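Local structure of LacI family sugar-binding transcriptional regulator (Enterococcus faecalis V583, 4RK0) at residues 125-134 / 151-162; 109-120 / 142-151. The protein binds ribose between its two sugar-binding lobes and probably regulates transcription as a DNA-binding repressor of the LacI family. One frame throughout, in Å; residues are numbered along the deposited sequence.

Contact 1. Residues 125-134 / 151-162; sequences HEQVIVVMPP and YTEKVQLIETEL
Tyr-151 swings its ring anti to its own backbone N (chi1 -163°), which carries OH across to the carbonyl oxygen of His-125, while Met-132 takes the less roomy place between backbone N and carbonyl carbon (chi1 71°) and runs on extended through chi2, setting CG and SD against Leu-157. The Tyr-151 OH donates to His-125 O at 2.6 Å, arriving from above the carbonyl plane, and Val-128 CG2 lies 3.7 Å from CE2 of the same ring. Beyond the tyrosine, strands 127-132 and 154-159 run parallel in register. Val-128 N gives its hydrogen to Lys-154 O at 3.0 Å and Val-128 O accepts from Gln-156 N; the same alternation continues through Val-130 and Met-132, ending with Thr-160 N on Met-132 O. On one face Val-130 CG2 meets Val-155 CG1 at 3.8 Å, and Met-132 SD meets Leu-157 CD1 at 3.4 Å. On the other, Ile-129 lies alongside Gln-156, its CD1 3.7 Å from CB, and its CG2 touches Ile-158 CD1; farther on, Val-131 CG1 presses on Thr-160 CG2. A water donates to both Pro-133 O and Glu-159 OE2. Backbone bonds thus set the register of this beta-alpha-beta unit, apolar branches pack on both faces, with Gln-127 and Lys-154 toward the start of one, and the tyrosine hydroxyl fastens the turn entering the second strand to the loop that leads into the first.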
# COMPACT_ATOMS: atom_id res chain seq x y z
N HIS A 125 -8.63 31.27 -6.23
CA HIS A 125 -9.43 30.95 -5.04
C HIS A 125 -9.08 31.87 -3.89
O HIS A 125 -7.92 32.07 -3.59
CB HIS A 125 -9.24 29.49 -4.67
CG HIS A 125 -9.80 28.58 -5.70
ND1 HIS A 125 -11.13 28.23 -5.72
CD2 HIS A 125 -9.25 28.05 -6.81
CE1 HIS A 125 -11.37 27.49 -6.79
NE2 HIS A 125 -10.25 27.37 -7.48
N GLU A 126 -10.12 32.40 -3.23
CA GLU A 126 -9.97 33.42 -2.22
C GLU A 126 -10.38 32.92 -0.85
O GLU A 126 -9.98 33.49 0.18
CB GLU A 126 -10.81 34.67 -2.63
CG GLU A 126 -10.57 35.22 -4.03
CD GLU A 126 -11.46 36.41 -4.38
OE1 GLU A 126 -12.51 36.60 -3.74
OE2 GLU A 126 -11.10 37.18 -5.31
N GLN A 127 -11.18 31.85 -0.84
CA GLN A 127 -11.58 31.20 0.39
C GLN A 127 -11.25 29.74 0.26
O GLN A 127 -11.81 29.05 -0.61
CB GLN A 127 -13.07 31.38 0.63
CG GLN A 127 -13.49 32.84 0.63
CD GLN A 127 -14.96 33.03 0.94
OE1 GLN A 127 -15.75 33.38 0.07
NE2 GLN A 127 -15.34 32.78 2.19
N VAL A 128 -10.32 29.29 1.07
CA VAL A 128 -9.85 27.91 1.03
C VAL A 128 -9.87 27.24 2.38
O VAL A 128 -9.86 27.88 3.42
CB VAL A 128 -8.42 27.81 0.48
CG1 VAL A 128 -8.34 28.36 -0.92
CG2 VAL A 128 -7.43 28.51 1.42
N ILE A 129 -9.86 25.91 2.33
CA ILE A 129 -9.84 25.08 3.49
C ILE A 129 -8.58 24.27 3.44
O ILE A 129 -8.21 23.78 2.37
CB ILE A 129 -11.01 24.08 3.51
CG1 ILE A 129 -12.38 24.76 3.44
CG2 ILE A 129 -10.88 23.18 4.71
CD1 ILE A 129 -12.86 25.27 4.77
N VAL A 130 -7.92 24.12 4.58
CA VAL A 130 -6.83 23.17 4.71
C VAL A 130 -7.32 22.05 5.60
O VAL A 130 -7.81 22.28 6.71
CB VAL A 130 -5.57 23.80 5.34
CG1 VAL A 130 -4.47 22.75 5.45
CG2 VAL A 130 -5.10 24.98 4.51
N VAL A 131 -7.23 20.81 5.11
CA VAL A 131 -7.74 19.67 5.85
C VAL A 131 -6.56 18.88 6.33
O VAL A 131 -5.72 18.39 5.52
CB VAL A 131 -8.64 18.76 4.97
CG1 VAL A 131 -9.18 17.59 5.78
CG2 VAL A 131 -9.79 19.53 4.36
N MET A 132 -6.46 18.72 7.65
CA MET A 132 -5.26 18.12 8.26
C MET A 132 -5.54 17.51 9.63
O MET A 132 -6.57 17.79 10.20
CB MET A 132 -4.18 19.21 8.37
CG MET A 132 -4.42 20.31 9.40
SD MET A 132 -3.12 21.59 9.18
CE MET A 132 -1.67 20.71 9.74
N PRO A 133 -4.62 16.68 10.17
CA PRO A 133 -4.85 16.08 11.47
C PRO A 133 -4.58 17.05 12.59
O PRO A 133 -3.86 18.02 12.39
CB PRO A 133 -3.86 14.91 11.54
CG PRO A 133 -2.76 15.28 10.60
CD PRO A 133 -3.32 16.26 9.60
N PRO A 134 -5.19 16.80 13.77
CA PRO A 134 -4.83 17.58 14.95
C PRO A 134 -3.50 17.15 15.48
O PRO A 134 -3.06 16.05 15.18
CB PRO A 134 -5.95 17.21 15.94
CG PRO A 134 -6.31 15.81 15.59
CD PRO A 134 -6.22 15.79 14.07
N TYR A 151 0.03 32.70 1.43
CA TYR A 151 -1.41 32.90 1.18
C TYR A 151 -1.98 33.90 2.17
O TYR A 151 -1.95 33.66 3.37
CB TYR A 151 -2.15 31.58 1.28
CG TYR A 151 -3.52 31.61 0.65
CD1 TYR A 151 -3.69 31.37 -0.72
CD2 TYR A 151 -4.64 31.85 1.40
CE1 TYR A 151 -4.95 31.38 -1.29
CE2 TYR A 151 -5.90 31.87 0.83
CZ TYR A 151 -6.04 31.65 -0.52
OH TYR A 151 -7.32 31.69 -1.04
N THR A 152 -2.53 35.00 1.65
CA THR A 152 -2.97 36.12 2.49
C THR A 152 -4.47 36.34 2.44
O THR A 152 -4.95 37.31 3.00
CB THR A 152 -2.27 37.47 2.11
OG1 THR A 152 -2.72 37.94 0.83
CG2 THR A 152 -0.78 37.29 2.02
N GLU A 153 -5.22 35.46 1.78
CA GLU A 153 -6.69 35.51 1.78
C GLU A 153 -7.26 34.59 2.89
O GLU A 153 -6.55 34.21 3.79
CB GLU A 153 -7.20 35.21 0.37
CG GLU A 153 -6.61 36.18 -0.67
CD GLU A 153 -6.47 35.56 -2.05
OE1 GLU A 153 -5.33 35.35 -2.52
OE2 GLU A 153 -7.51 35.27 -2.66
N LYS A 154 -8.55 34.27 2.84
CA LYS A 154 -9.24 33.59 3.96
C LYS A 154 -8.96 32.09 3.91
O LYS A 154 -9.19 31.44 2.89
CB LYS A 154 -10.75 33.86 3.89
CG LYS A 154 -11.09 35.35 4.04
CD LYS A 154 -12.26 35.78 3.17
CE LYS A 154 -12.52 37.28 3.29
NZ LYS A 154 -13.71 37.70 2.51
N VAL A 155 -8.39 31.59 5.00
CA VAL A 155 -8.08 30.17 5.16
C VAL A 155 -8.80 29.63 6.37
O VAL A 155 -8.74 30.23 7.44
CB VAL A 155 -6.58 29.96 5.43
CG1 VAL A 155 -6.27 28.47 5.54
CG2 VAL A 155 -5.73 30.63 4.37
N GLN A 156 -9.50 28.51 6.20
CA GLN A 156 -10.05 27.79 7.31
C GLN A 156 -9.45 26.39 7.43
O GLN A 156 -9.20 25.70 6.45
CB GLN A 156 -11.58 27.74 7.21
CG GLN A 156 -12.23 26.90 8.30
CD GLN A 156 -13.75 27.00 8.30
OE1 GLN A 156 -14.34 27.88 7.67
NE2 GLN A 156 -14.39 26.08 9.02
N LEU A 157 -9.24 26.02 8.67
CA LEU A 157 -8.63 24.76 9.06
C LEU A 157 -9.72 23.78 9.48
O LEU A 157 -10.54 24.10 10.35
CB LEU A 157 -7.69 25.02 10.23
CG LEU A 157 -6.84 23.84 10.69
CD1 LEU A 157 -5.98 23.35 9.55
CD2 LEU A 157 -5.97 24.24 11.88
N ILE A 158 -9.76 22.61 8.85
CA ILE A 158 -10.59 21.51 9.37
C ILE A 158 -9.70 20.36 9.78
O ILE A 158 -8.90 19.89 8.98
CB ILE A 158 -11.65 21.04 8.37
CG1 ILE A 158 -12.66 22.17 8.12
CG2 ILE A 158 -12.35 19.77 8.88
CD1 ILE A 158 -13.66 21.89 7.02
N GLU A 159 -9.80 19.94 11.04
CA GLU A 159 -9.00 18.82 11.54
C GLU A 159 -9.76 17.53 11.38
O GLU A 159 -10.98 17.46 11.60
CB GLU A 159 -8.57 19.04 13.00
CG GLU A 159 -7.80 20.34 13.17
CD GLU A 159 -7.46 20.66 14.60
OE1 GLU A 159 -8.31 20.46 15.49
OE2 GLU A 159 -6.34 21.13 14.84
N THR A 160 -9.02 16.52 10.99
CA THR A 160 -9.59 15.24 10.74
C THR A 160 -8.46 14.24 10.72
O THR A 160 -7.31 14.62 10.59
CB THR A 160 -10.40 15.24 9.41
OG1 THR A 160 -11.40 14.21 9.45
CG2 THR A 160 -9.44 15.04 8.15
N GLU A 161 -8.79 12.96 10.88
CA GLU A 161 -7.80 11.89 10.85
C GLU A 161 -7.02 11.89 9.51
O GLU A 161 -7.58 12.12 8.42
CB GLU A 161 -8.49 10.56 11.07
CG GLU A 161 -7.60 9.35 10.91
CD GLU A 161 -8.32 8.05 11.24
OE1 GLU A 161 -8.32 7.68 12.42
OE2 GLU A 161 -8.86 7.40 10.31
N LEU A 162 -5.74 11.61 9.63
CA LEU A 162 -4.83 11.53 8.47
C LEU A 162 -5.03 10.20 7.75
O LEU A 162 -4.28 9.23 7.95
CB LEU A 162 -3.38 11.64 8.98
CG LEU A 162 -2.26 11.69 7.93
CD1 LEU A 162 -2.41 12.92 7.09
CD2 LEU A 162 -0.94 11.71 8.70
O HOH W 1 -4.06 20.65 13.06

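Contact 2. Residues 109-120 / 142-151. With RIB (alpha-D-ribofuranose), chain E.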
# COMPACT_ATOMS: atom_id res chain seq x y z
N ASP A 109 8.81 20.25 3.18
CA ASP A 109 7.39 20.41 3.48
C ASP A 109 6.94 21.85 3.40
O ASP A 109 5.85 22.17 2.93
CB ASP A 109 7.08 19.84 4.88
CG ASP A 109 7.31 18.35 4.95
OD1 ASP A 109 6.50 17.58 4.39
OD2 ASP A 109 8.32 17.94 5.53
N TYR A 110 7.80 22.74 3.89
CA TYR A 110 7.50 24.14 3.86
C TYR A 110 7.31 24.67 2.46
O TYR A 110 6.36 25.38 2.17
CB TYR A 110 8.65 24.90 4.56
CG TYR A 110 8.37 26.37 4.79
CD1 TYR A 110 7.69 26.80 5.93
CD2 TYR A 110 8.83 27.33 3.91
CE1 TYR A 110 7.47 28.16 6.18
CE2 TYR A 110 8.60 28.68 4.14
CZ TYR A 110 7.92 29.09 5.27
OH TYR A 110 7.69 30.43 5.50
N ARG A 111 8.25 24.35 1.59
CA ARG A 111 8.14 24.79 0.20
C ARG A 111 6.93 24.12 -0.49
O ARG A 111 6.25 24.75 -1.27
CB ARG A 111 9.44 24.50 -0.56
CG ARG A 111 9.48 24.86 -2.04
CD ARG A 111 9.20 26.33 -2.31
NE ARG A 111 9.12 26.63 -3.74
CZ ARG A 111 8.67 27.77 -4.27
NH1 ARG A 111 8.63 27.92 -5.59
NH2 ARG A 111 8.25 28.76 -3.48
N GLY A 112 6.65 22.86 -0.17
CA GLY A 112 5.45 22.21 -0.74
C GLY A 112 4.17 22.96 -0.40
O GLY A 112 3.28 23.12 -1.23
N GLY A 113 4.07 23.44 0.84
CA GLY A 113 2.91 24.19 1.24
C GLY A 113 2.81 25.51 0.49
O GLY A 113 1.71 25.92 0.11
N GLN A 114 3.96 26.15 0.27
CA GLN A 114 4.02 27.36 -0.55
C GLN A 114 3.54 27.11 -1.99
O GLN A 114 2.80 27.89 -2.53
CB GLN A 114 5.45 27.88 -0.59
CG GLN A 114 5.87 28.53 0.70
CD GLN A 114 7.20 29.26 0.56
OE1 GLN A 114 8.04 28.91 -0.26
NE2 GLN A 114 7.39 30.29 1.37
N LEU A 115 3.94 25.99 -2.59
CA LEU A 115 3.55 25.70 -3.97
C LEU A 115 2.07 25.44 -4.09
O LEU A 115 1.45 25.85 -5.06
CB LEU A 115 4.27 24.46 -4.46
CG LEU A 115 5.75 24.63 -4.75
CD1 LEU A 115 6.41 23.28 -5.05
CD2 LEU A 115 5.97 25.61 -5.88
N ALA A 116 1.50 24.80 -3.06
CA ALA A 116 0.07 24.50 -3.02
C ALA A 116 -0.71 25.79 -2.94
O ALA A 116 -1.64 26.03 -3.71
CB ALA A 116 -0.22 23.55 -1.84
N ALA A 117 -0.31 26.66 -2.01
CA ALA A 117 -0.87 28.00 -1.93
C ALA A 117 -0.77 28.78 -3.24
O ALA A 117 -1.73 29.44 -3.60
CB ALA A 117 -0.18 28.77 -0.82
N LYS A 118 0.37 28.71 -3.93
CA LYS A 118 0.62 29.49 -5.12
C LYS A 118 -0.31 29.00 -6.19
O LYS A 118 -0.84 29.77 -6.95
CB LYS A 118 2.04 29.35 -5.65
CG LYS A 118 3.10 30.22 -4.99
CD LYS A 118 4.40 30.15 -5.80
CE LYS A 118 5.60 30.62 -5.00
NZ LYS A 118 5.41 32.01 -4.50
N HIS A 119 -0.48 27.70 -6.25
CA HIS A 119 -1.37 27.15 -7.23
C HIS A 119 -2.81 27.62 -7.05
O HIS A 119 -3.46 28.02 -8.03
CB HIS A 119 -1.31 25.64 -7.18
CG HIS A 119 -2.19 25.02 -8.19
ND1 HIS A 119 -1.94 25.12 -9.53
CD2 HIS A 119 -3.37 24.36 -8.06
CE1 HIS A 119 -2.90 24.51 -10.20
NE2 HIS A 119 -3.79 24.07 -9.33
N LEU A 120 -3.33 27.54 -5.82
CA LEU A 120 -4.73 27.96 -5.58
C LEU A 120 -4.91 29.45 -5.84
O LEU A 120 -5.94 29.89 -6.36
CB LEU A 120 -5.23 27.59 -4.19
CG LEU A 120 -5.43 26.08 -3.91
CD1 LEU A 120 -5.79 25.80 -2.47
CD2 LEU A 120 -6.49 25.50 -4.86
N GLN A 142 4.62 21.88 9.08
CA GLN A 142 5.34 22.75 8.14
C GLN A 142 4.63 23.01 6.81
O GLN A 142 4.84 24.05 6.18
CB GLN A 142 6.74 22.20 7.87
CG GLN A 142 7.67 22.24 9.08
CD GLN A 142 8.06 23.65 9.48
OE1 GLN A 142 7.57 24.20 10.47
NE2 GLN A 142 8.94 24.25 8.70
N ARG A 143 3.80 22.09 6.34
CA ARG A 143 3.07 22.34 5.11
C ARG A 143 2.04 23.44 5.30
O ARG A 143 1.84 24.30 4.43
CB ARG A 143 2.36 21.07 4.64
CG ARG A 143 3.30 19.95 4.23
CD ARG A 143 2.60 18.61 4.05
NE ARG A 143 3.58 17.54 4.10
CZ ARG A 143 3.30 16.25 4.13
NH1 ARG A 143 2.03 15.82 4.02
NH2 ARG A 143 4.30 15.37 4.21
N LEU A 144 1.35 23.41 6.43
CA LEU A 144 0.44 24.50 6.74
C LEU A 144 1.22 25.81 6.88
O LEU A 144 0.80 26.88 6.35
CB LEU A 144 -0.30 24.22 8.05
CG LEU A 144 -1.15 25.41 8.51
CD1 LEU A 144 -2.27 25.72 7.53
CD2 LEU A 144 -1.73 25.11 9.89
N LYS A 145 2.33 25.74 7.62
CA LYS A 145 3.19 26.94 7.84
C LYS A 145 3.65 27.52 6.51
O LYS A 145 3.56 28.73 6.28
CB LYS A 145 4.39 26.58 8.72
CG LYS A 145 5.12 27.79 9.31
CD LYS A 145 5.50 27.55 10.77
CE LYS A 145 6.69 28.39 11.19
NZ LYS A 145 7.96 27.83 10.64
N GLY A 146 4.12 26.67 5.60
CA GLY A 146 4.52 27.18 4.29
C GLY A 146 3.34 27.73 3.51
O GLY A 146 3.44 28.77 2.85
N PHE A 147 2.20 27.04 3.59
CA PHE A 147 0.99 27.52 2.96
C PHE A 147 0.64 28.95 3.43
O PHE A 147 0.40 29.85 2.61
CB PHE A 147 -0.14 26.55 3.24
CG PHE A 147 -1.39 26.82 2.48
CD1 PHE A 147 -2.34 27.71 2.96
CD2 PHE A 147 -1.63 26.18 1.25
CE1 PHE A 147 -3.49 27.96 2.25
CE2 PHE A 147 -2.79 26.43 0.54
CZ PHE A 147 -3.72 27.32 1.04
N CYS A 148 0.65 29.17 4.74
CA CYS A 148 0.25 30.49 5.28
C CYS A 148 1.38 31.53 5.13
O CYS A 148 1.14 32.72 5.25
CB CYS A 148 -0.19 30.35 6.73
SG CYS A 148 -1.64 29.25 6.85
N SER A 149 2.59 31.10 4.81
CA SER A 149 3.69 32.04 4.57
C SER A 149 3.46 32.93 3.32
O SER A 149 4.02 34.04 3.24
CB SER A 149 5.03 31.32 4.46
OG SER A 149 5.19 30.69 3.21
N VAL A 150 2.64 32.44 2.38
CA VAL A 150 2.41 33.15 1.11
C VAL A 150 0.95 33.42 0.79
O VAL A 150 0.67 34.31 -0.02
CB VAL A 150 3.00 32.40 -0.10
CG1 VAL A 150 4.50 32.30 0.05
CG2 VAL A 150 2.35 31.03 -0.28
N TYR A 151 0.03 32.70 1.43
CA TYR A 151 -1.41 32.90 1.18
C TYR A 151 -1.98 33.90 2.17
O TYR A 151 -1.95 33.66 3.37
CB TYR A 151 -2.15 31.58 1.28
CG TYR A 151 -3.52 31.61 0.65
CD1 TYR A 151 -3.69 31.37 -0.72
CD2 TYR A 151 -4.64 31.85 1.40
CE1 TYR A 151 -4.95 31.38 -1.29
CE2 TYR A 151 -5.90 31.87 0.83
CZ TYR A 151 -6.04 31.65 -0.52
OH TYR A 151 -7.32 31.69 -1.04
O5 RIB E . 0.89 10.62 3.15
C5 RIB E . 1.42 10.19 4.40
C4 RIB E . 1.96 11.40 5.03
O4 RIB E . 2.43 11.20 6.39
C3 RIB E . 3.03 11.68 3.99
O3 RIB E . 2.63 12.95 3.47
C2 RIB E . 4.29 11.57 4.85
O2 RIB E . 5.16 12.66 4.64
C1 RIB E . 3.85 11.33 6.31
O1 RIB E . 4.46 12.24 7.21
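Asp-109 and Arg-143 meet through one carboxylate oxygen: OD1 accepts from NE at 2.9 Å and from NH2 at 3.1 Å, both lying on the same face of the carboxylate. The arginine chain runs extended from CG to NE (chi2 168°), carrying its guanidinium to the bound ribose. There NH1 and NH2 both donate to O3, and NH2 also reaches O2 at 2.9 Å; NH1 has a further acceptor in Ile-185 O. Asp-109 thus acts as a second-shell residue that helps fix the rotation of a sugar-binding group. Tyr-110, its CG anti to the backbone N (chi1 -171°), lays one ring face over Gly-146 CA, 3.8 Å from the centroid. Gln-114 stretches out to give an NE2 hydrogen to Ser-149 OG at 2.9 Å, nearly straight and in the amide plane; that hydroxyl in turn donates to Gly-146 O. Phe-147 sits as a knob among Gly-113, Ala-116, Ala-117 and Leu-120, with Ala-117 CB over its face. Gly-113 and Gly-146 let the axes approach to 6.4 Å, close enough for CA-H...O contacts such as Gly-146 CA to Tyr-110 O. The helices cross at -46°, and Phe-147, Leu-120 and Leu-144 pack on strand 127-132.

In the fold
The two contacts belong to the same lobe, their centres about 11 Å apart, and their segments alternate along the chain: helix 109-122, strand 127-132, helix 138-150, strand 154-159. Contact 1 pairs the two strands at one margin of the four-stranded parallel sheet; contact 2 pairs the two helices, with Tyr-151 common to both. Val-128 packs against Leu-120 and Phe-147, and Met-132 against Leu-144, so the helix pair lies on one face of the sheet. A probable hydrogen bond from His-125 N to Leu-120 O joins them again at the helix-to-strand turn. The arrangement sets Arg-143 at the ribose site, with Leu-162 of contact 1 close to the same sugar.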